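Local coordinates for lipoteichoic acid primase (Listeria monocytogenes, PDB 4UOP), which belongs to the sulfatase-like family as the extracellular catalytic domain of a lipoteichoic acid primase and carries a bound magnesium ion, at residues Tyr387-Gly398 with Lys408-Phe418. Sequence-based numbering, arbitrary orientation.
Sequences YMYQPDESFETG and KELSSDVKKRF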
ATOM      1  N   TYR B 387     -20.673  -4.810  15.728  1.00 19.97           N
ATOM      2  CA  TYR B 387     -20.775  -3.877  14.604  1.00 19.95           C
ATOM      3  C   TYR B 387     -19.413  -3.477  14.051  1.00 20.12           C
ATOM      4  O   TYR B 387     -18.391  -3.674  14.708  1.00 18.88           O
ATOM      5  CB  TYR B 387     -21.563  -2.631  15.004  1.00 20.08           C
ATOM      6  CG  TYR B 387     -20.802  -1.660  15.885  1.00 19.90           C
ATOM      7  CD1 TYR B 387     -20.832  -1.771  17.259  1.00 21.18           C
ATOM      8  CD2 TYR B 387     -20.046  -0.642  15.324  1.00 20.74           C
ATOM      9  CE1 TYR B 387     -20.116  -0.901  18.067  1.00 21.41           C
ATOM     10  CE2 TYR B 387     -19.330   0.237  16.124  1.00 22.25           C
ATOM     11  CZ  TYR B 387     -19.375   0.098  17.489  1.00 21.29           C
ATOM     12  OH  TYR B 387     -18.677   0.973  18.290  1.00 24.68           O
ATOM     13  N   MET B 388     -19.413  -2.953  12.829  1.00 20.79           N
ATOM     14  CA  MET B 388     -18.231  -2.356  12.227  1.00 21.96           C
ATOM     15  C   MET B 388     -18.465  -0.872  11.994  1.00 21.46           C
ATOM     16  O   MET B 388     -19.590  -0.450  11.725  1.00 20.82           O
ATOM     17  CB  MET B 388     -17.849  -3.048  10.908  1.00 24.65           C
ATOM     18  CG  MET B 388     -18.761  -2.888   9.713  1.00 28.11           C
ATOM     19  SD  MET B 388     -17.850  -3.191   8.164  1.00 33.95           S
ATOM     20  CE  MET B 388     -16.963  -1.670   7.965  1.00 35.22           C
ATOM     21  N   TYR B 389     -17.414  -0.083  12.159  1.00 20.96           N
ATOM     22  CA  TYR B 389     -17.459   1.327  11.833  1.00 20.52           C
ATOM     23  C   TYR B 389     -16.442   1.645  10.748  1.00 21.15           C
ATOM     24  O   TYR B 389     -15.327   1.138  10.768  1.00 19.34           O
ATOM     25  CB  TYR B 389     -17.195   2.210  13.058  1.00 20.40           C
ATOM     26  CG  TYR B 389     -17.109   3.639  12.633  1.00 20.08           C
ATOM     27  CD1 TYR B 389     -18.254   4.346  12.315  1.00 20.51           C
ATOM     28  CD2 TYR B 389     -15.879   4.260  12.459  1.00 21.36           C
ATOM     29  CE1 TYR B 389     -18.190   5.655  11.877  1.00 20.52           C
ATOM     30  CE2 TYR B 389     -15.801   5.576  12.019  1.00 21.78           C
ATOM     31  CZ  TYR B 389     -16.963   6.265  11.729  1.00 21.62           C
ATOM     32  OH  TYR B 389     -16.907   7.564  11.271  1.00 22.19           O
ATOM     33  N   GLN B 390     -16.842   2.495   9.804  1.00 21.65           N
ATOM     34  CA  GLN B 390     -15.940   2.990   8.766  1.00 24.78           C
ATOM     35  C   GLN B 390     -16.191   4.483   8.554  1.00 23.90           C
ATOM     36  O   GLN B 390     -17.321   4.884   8.286  1.00 23.11           O
ATOM     37  CB  GLN B 390     -16.184   2.225   7.468  1.00 27.51           C
ATOM     38  CG  GLN B 390     -15.190   2.508   6.356  1.00 31.62           C
ATOM     39  CD  GLN B 390     -15.513   1.753   5.072  1.00 34.93           C
ATOM     40  OE1 GLN B 390     -15.304   2.268   3.964  1.00 40.54           O
ATOM     41  NE2 GLN B 390     -16.031   0.541   5.210  1.00 35.05           N
ATOM     42  N   PRO B 391     -15.145   5.311   8.687  1.00 24.99           N
ATOM     43  CA  PRO B 391     -15.344   6.737   8.414  1.00 26.22           C
ATOM     44  C   PRO B 391     -15.394   7.023   6.930  1.00 27.79           C
ATOM     45  O   PRO B 391     -15.104   6.136   6.107  1.00 28.01           O
ATOM     46  CB  PRO B 391     -14.111   7.380   9.038  1.00 25.70           C
ATOM     47  CG  PRO B 391     -13.055   6.334   8.906  1.00 25.60           C
ATOM     48  CD  PRO B 391     -13.763   5.019   9.096  1.00 24.50           C
ATOM     49  N   ASP B 392     -15.781   8.248   6.592  1.00 31.77           N
ATOM     50  CA  ASP B 392     -15.732   8.720   5.213  1.00 36.35           C
ATOM     51  C   ASP B 392     -14.880  10.006   5.201  1.00 37.66           C
ATOM     52  O   ASP B 392     -13.693   9.943   5.522  1.00 37.01           O
ATOM     53  CB  ASP B 392     -17.152   8.911   4.661  1.00 39.11           C
ATOM     54  CG  ASP B 392     -17.185   8.989   3.145  1.00 42.01           C
ATOM     55  OD1 ASP B 392     -16.108   9.103   2.522  1.00 45.33           O
ATOM     56  OD2 ASP B 392     -18.293   8.924   2.573  1.00 47.53           O
ATOM     57  N   GLU B 393     -15.458  11.160   4.866  1.00 38.25           N
ATOM     58  CA  GLU B 393     -14.705  12.423   4.884  1.00 41.02           C
ATOM     59  C   GLU B 393     -14.374  12.819   6.314  1.00 37.67           C
ATOM     60  O   GLU B 393     -13.398  13.513   6.564  1.00 36.93           O
ATOM     61  CB  GLU B 393     -15.505  13.564   4.234  1.00 45.14           C
ATOM     62  CG  GLU B 393     -16.066  13.259   2.853  1.00 49.47           C
ATOM     63  CD  GLU B 393     -17.532  12.855   2.868  1.00 54.99           C
ATOM     64  OE1 GLU B 393     -18.336  13.529   3.553  1.00 58.74           O
ATOM     65  OE2 GLU B 393     -17.887  11.874   2.178  1.00 59.69           O
ATOM     66  N   SER B 394     -15.214  12.375   7.241  1.00 36.13           N
ATOM     67  CA  SER B 394     -15.080  12.685   8.648  1.00 33.58           C
ATOM     68  C   SER B 394     -15.732  11.561   9.433  1.00 31.59           C
ATOM     69  O   SER B 394     -16.320  10.647   8.854  1.00 29.15           O
ATOM     70  CB  SER B 394     -15.805  13.995   8.969  1.00 34.16           C
ATOM     71  OG  SER B 394     -17.213  13.848   8.824  1.00 34.20           O
ATOM     72  N   PHE B 395     -15.637  11.631  10.751  1.00 29.85           N
ATOM     73  CA  PHE B 395     -16.320  10.669  11.590  1.00 29.98           C
ATOM     74  C   PHE B 395     -17.823  10.706  11.346  1.00 30.78           C
ATOM     75  O   PHE B 395     -18.462   9.666  11.165  1.00 29.10           O
ATOM     76  CB  PHE B 395     -16.067  10.935  13.069  1.00 29.51           C
ATOM     77  CG  PHE B 395     -16.934  10.107  13.965  1.00 28.80           C
ATOM     78  CD1 PHE B 395     -16.687   8.750  14.109  1.00 28.88           C
ATOM     79  CD2 PHE B 395     -18.033  10.660  14.612  1.00 28.92           C
ATOM     80  CE1 PHE B 395     -17.490   7.966  14.913  1.00 28.66           C
ATOM     81  CE2 PHE B 395     -18.848   9.876  15.414  1.00 30.29           C
ATOM     82  CZ  PHE B 395     -18.578   8.526  15.564  1.00 29.51           C
ATOM     83  N   GLU B 396     -18.374  11.917  11.306  1.00 30.92           N
ATOM     84  CA  GLU B 396     -19.822  12.123  11.286  1.00 33.02           C
ATOM     85  C   GLU B 396     -20.471  11.646   9.991  1.00 30.95           C
ATOM     86  O   GLU B 396     -21.650  11.309   9.976  1.00 33.02           O
ATOM     87  CB  GLU B 396     -20.158  13.604  11.531  1.00 34.86           C
ATOM     88  CG  GLU B 396     -19.751  14.123  12.906  1.00 38.85           C
ATOM     89  CD  GLU B 396     -18.252  14.374  13.073  1.00 42.03           C
ATOM     90  OE1 GLU B 396     -17.485  14.294  12.082  1.00 41.46           O
ATOM     91  OE2 GLU B 396     -17.825  14.647  14.217  1.00 49.39           O
ATOM     92  N   THR B 397     -19.702  11.619   8.906  1.00 31.06           N
ATOM     93  CA  THR B 397     -20.196  11.163   7.603  1.00 31.59           C
ATOM     94  C   THR B 397     -19.913   9.680   7.355  1.00 29.53           C
ATOM     95  O   THR B 397     -20.208   9.154   6.274  1.00 29.44           O
ATOM     96  CB  THR B 397     -19.564  11.976   6.462  1.00 33.66           C
ATOM     97  OG1 THR B 397     -18.144  12.007   6.632  1.00 34.16           O
ATOM     98  CG2 THR B 397     -20.118  13.407   6.456  1.00 35.54           C
ATOM     99  N   GLY B 398     -19.333   9.011   8.344  1.00 27.23           N
ATOM    100  CA  GLY B 398     -19.101   7.569   8.262  1.00 26.42           C
ATOM    101  C   GLY B 398     -20.351   6.785   8.611  1.00 25.19           C
ATOM    102  O   GLY B 398     -21.446   7.349   8.699  1.00 24.59           O
ATOM    103  N   LYS B 408     -26.308   1.478  12.773  1.00 24.93           N
ATOM    104  CA  LYS B 408     -26.105   1.804  14.169  1.00 27.36           C
ATOM    105  C   LYS B 408     -25.781   3.275  14.253  1.00 28.34           C
ATOM    106  O   LYS B 408     -24.898   3.767  13.551  1.00 27.12           O
ATOM    107  CB  LYS B 408     -24.976   0.979  14.784  1.00 28.24           C
ATOM    108  CG  LYS B 408     -24.720   1.303  16.246  1.00 29.23           C
ATOM    109  CD  LYS B 408     -23.731   0.358  16.886  1.00 31.81           C
ATOM    110  CE  LYS B 408     -23.413   0.770  18.317  1.00 33.48           C
ATOM    111  NZ  LYS B 408     -24.571   0.597  19.230  1.00 34.99           N
ATOM    112  N   GLU B 409     -26.514   3.978  15.105  1.00 30.31           N
ATOM    113  CA  GLU B 409     -26.309   5.406  15.283  1.00 34.39           C
ATOM    114  C   GLU B 409     -24.905   5.692  15.809  1.00 32.09           C
ATOM    115  O   GLU B 409     -24.373   4.948  16.641  1.00 30.65           O
ATOM    116  CB  GLU B 409     -27.363   5.972  16.245  1.00 38.37           C
ATOM    117  CG  GLU B 409     -27.233   7.463  16.548  1.00 43.90           C
ATOM    118  CD  GLU B 409     -27.696   8.365  15.411  1.00 47.61           C
ATOM    119  OE1 GLU B 409     -27.726   7.925  14.236  1.00 52.50           O
ATOM    120  OE2 GLU B 409     -28.039   9.534  15.703  1.00 50.79           O
ATOM    121  N   LEU B 410     -24.319   6.786  15.337  1.00 30.83           N
ATOM    122  CA  LEU B 410     -22.967   7.153  15.730  1.00 31.73           C
ATOM    123  C   LEU B 410     -22.952   7.802  17.108  1.00 33.17           C
ATOM    124  O   LEU B 410     -22.846   9.016  17.240  1.00 37.18           O
ATOM    125  CB  LEU B 410     -22.337   8.075  14.685  1.00 32.06           C
ATOM    126  CG  LEU B 410     -22.378   7.583  13.238  1.00 31.97           C
ATOM    127  CD1 LEU B 410     -21.581   8.537  12.361  1.00 33.46           C
ATOM    128  CD2 LEU B 410     -21.836   6.164  13.111  1.00 31.99           C
ATOM    129  N   SER B 411     -23.036   6.964  18.130  1.00 34.52           N
ATOM    130  CA  SER B 411     -23.026   7.393  19.523  1.00 35.14           C
ATOM    131  C   SER B 411     -21.622   7.721  20.025  1.00 35.98           C
ATOM    132  O   SER B 411     -20.629   7.607  19.291  1.00 30.99           O
ATOM    133  CB  SER B 411     -23.633   6.287  20.391  1.00 36.24           C
ATOM    134  OG  SER B 411     -22.755   5.174  20.457  1.00 38.68           O
ATOM    135  N   SER B 412     -21.556   8.134  21.292  1.00 35.77           N
ATOM    136  CA  SER B 412     -20.308   8.496  21.957  1.00 36.60           C
ATOM    137  C   SER B 412     -19.295   7.359  22.008  1.00 35.92           C
ATOM    138  O   SER B 412     -18.109   7.578  21.785  1.00 32.79           O
ATOM    139  CB  SER B 412     -20.610   8.985  23.385  1.00 38.74           C
ATOM    140  OG  SER B 412     -19.417   9.125  24.135  1.00 43.22           O
ATOM    141  N   ASP B 413     -19.759   6.153  22.314  1.00 36.17           N
ATOM    142  CA  ASP B 413     -18.885   4.979  22.326  1.00 36.26           C
ATOM    143  C   ASP B 413     -18.340   4.643  20.934  1.00 32.13           C
ATOM    144  O   ASP B 413     -17.213   4.183  20.811  1.00 28.65           O
ATOM    145  CB  ASP B 413     -19.606   3.757  22.921  1.00 41.62           C
ATOM    146  CG  ASP B 413     -19.530   3.707  24.453  1.00 47.29           C
ATOM    147  OD1 ASP B 413     -18.866   4.572  25.067  1.00 50.96           O
ATOM    148  OD2 ASP B 413     -20.132   2.788  25.048  1.00 53.08           O
ATOM    149  N   VAL B 414     -19.134   4.882  19.896  1.00 29.61           N
ATOM    150  CA  VAL B 414     -18.675   4.645  18.520  1.00 29.44           C
ATOM    151  C   VAL B 414     -17.560   5.635  18.199  1.00 28.90           C
ATOM    152  O   VAL B 414     -16.568   5.291  17.561  1.00 27.78           O
ATOM    153  CB  VAL B 414     -19.828   4.757  17.500  1.00 28.37           C
ATOM    154  CG1 VAL B 414     -19.322   4.607  16.070  1.00 27.63           C
ATOM    155  CG2 VAL B 414     -20.895   3.712  17.788  1.00 29.89           C
ATOM    156  N   LYS B 415     -17.736   6.869  18.669  1.00 29.35           N
ATOM    157  CA  LYS B 415     -16.753   7.924  18.483  1.00 30.73           C
ATOM    158  C   LYS B 415     -15.464   7.643  19.252  1.00 29.53           C
ATOM    159  O   LYS B 415     -14.366   7.860  18.738  1.00 26.25           O
ATOM    160  CB  LYS B 415     -17.359   9.266  18.926  1.00 33.10           C
ATOM    161  CG  LYS B 415     -16.434  10.465  18.860  1.00 36.88           C
ATOM    162  CD  LYS B 415     -15.812  10.644  17.486  1.00 39.61           C
ATOM    163  CE  LYS B 415     -15.500  12.110  17.197  1.00 42.08           C
ATOM    164  NZ  LYS B 415     -14.696  12.750  18.274  1.00 42.83           N
ATOM    165  N   LYS B 416     -15.593   7.178  20.485  1.00 29.88           N
ATOM    166  CA  LYS B 416     -14.418   6.870  21.298  1.00 30.76           C
ATOM    167  C   LYS B 416     -13.534   5.791  20.657  1.00 28.98           C
ATOM    168  O   LYS B 416     -12.314   5.911  20.670  1.00 25.67           O
ATOM    169  CB  LYS B 416     -14.820   6.456  22.709  1.00 34.11           C
ATOM    170  CG  LYS B 416     -15.099   7.651  23.600  1.00 38.81           C
ATOM    171  CD  LYS B 416     -15.800   7.253  24.888  1.00 42.58           C
ATOM    172  CE  LYS B 416     -16.284   8.484  25.643  1.00 45.67           C
ATOM    173  NZ  LYS B 416     -16.989   8.098  26.897  1.00 48.58           N
ATOM    174  N   ARG B 417     -14.150   4.756  20.091  1.00 27.19           N
ATOM    175  CA  ARG B 417     -13.379   3.696  19.439  1.00 26.49           C
ATOM    176  C   ARG B 417     -12.736   4.163  18.142  1.00 24.82           C
ATOM    177  O   ARG B 417     -11.651   3.703  17.802  1.00 23.08           O
ATOM    178  CB  ARG B 417     -14.239   2.457  19.189  1.00 27.79           C
ATOM    179  CG  ARG B 417     -14.559   1.693  20.456  1.00 30.08           C
ATOM    180  CD  ARG B 417     -15.230   0.368  20.150  1.00 33.08           C
ATOM    181  NE  ARG B 417     -15.758  -0.250  21.359  1.00 36.00           N
ATOM    182  CZ  ARG B 417     -17.026  -0.201  21.768  1.00 38.83           C
ATOM    183  NH1 ARG B 417     -17.970   0.428  21.067  1.00 39.67           N
ATOM    184  NH2 ARG B 417     -17.359  -0.802  22.906  1.00 40.73           N
ATOM    185  N   PHE B 418     -13.406   5.061  17.418  1.00 23.33           N
ATOM    186  CA  PHE B 418     -12.824   5.656  16.219  1.00 24.47           C
ATOM    187  C   PHE B 418     -11.584   6.468  16.569  1.00 23.76           C
ATOM    188  O   PHE B 418     -10.527   6.316  15.949  1.00 22.21           O
ATOM    189  CB  PHE B 418     -13.855   6.533  15.501  1.00 25.03           C
ATOM    190  CG  PHE B 418     -13.251   7.513  14.539  1.00 26.16           C
ATOM    191  CD1 PHE B 418     -12.819   7.104  13.289  1.00 26.14           C
ATOM    192  CD2 PHE B 418     -13.118   8.855  14.892  1.00 27.67           C
ATOM    193  CE1 PHE B 418     -12.269   8.011  12.401  1.00 27.60           C
ATOM    194  CE2 PHE B 418     -12.568   9.763  14.013  1.00 28.06           C
ATOM    195  CZ  PHE B 418     -12.145   9.342  12.762  1.00 28.94           C
TER
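An aromatic cluster of Tyr389, Phe395 and Phe418 joins the five-stranded antiparallel sheet, here strand 387-390 and the loop after it, to the start of the C-terminal helix 412-433. A chi1 of 170° swings the Phe395 ring away from its own backbone N and onto the helix, where Lys415 lays CD over the ring centre, 3.6 Å from the centroid. Leu410 CD1 lies off-centre beneath the opposite face. The Phe395 and Phe418 rings meet obliquely, CD1 of Phe395 being 3.7 Å from CD2 of Phe418, while CE2 of Tyr389 comes 3.6 Å from CD1 of Phe418. Pro391 CB packs against CE1 of the same Phe418 ring. Val414 splits its branches: CG1 lies against Tyr389 CD1 and Phe395 CE1, CG2 against Tyr387 near its hydroxyl. The Tyr389 hydroxyl donates to Phe395 O over 2.6 Å, in the carbonyl plane and on a lone pair; Gly398 N, closing the type I turn 395-398, binds the same oxygen. At the other end of the strand, Lys408 CD lies over one face of the Tyr387 ring, offset toward its rim, a CH-pi contact, and Arg417 NH1 gives the Tyr387 hydroxyl a bent hydrogen bond of 2.9 Å (133°). Tyr382 also bonds that hydroxyl, and Asp419 takes the Lys415 ammonium in a salt bridge. Apolar packing thus dominates, limiting the Tyr389 ring's rotation, while its hydroxyl end is held at the turn.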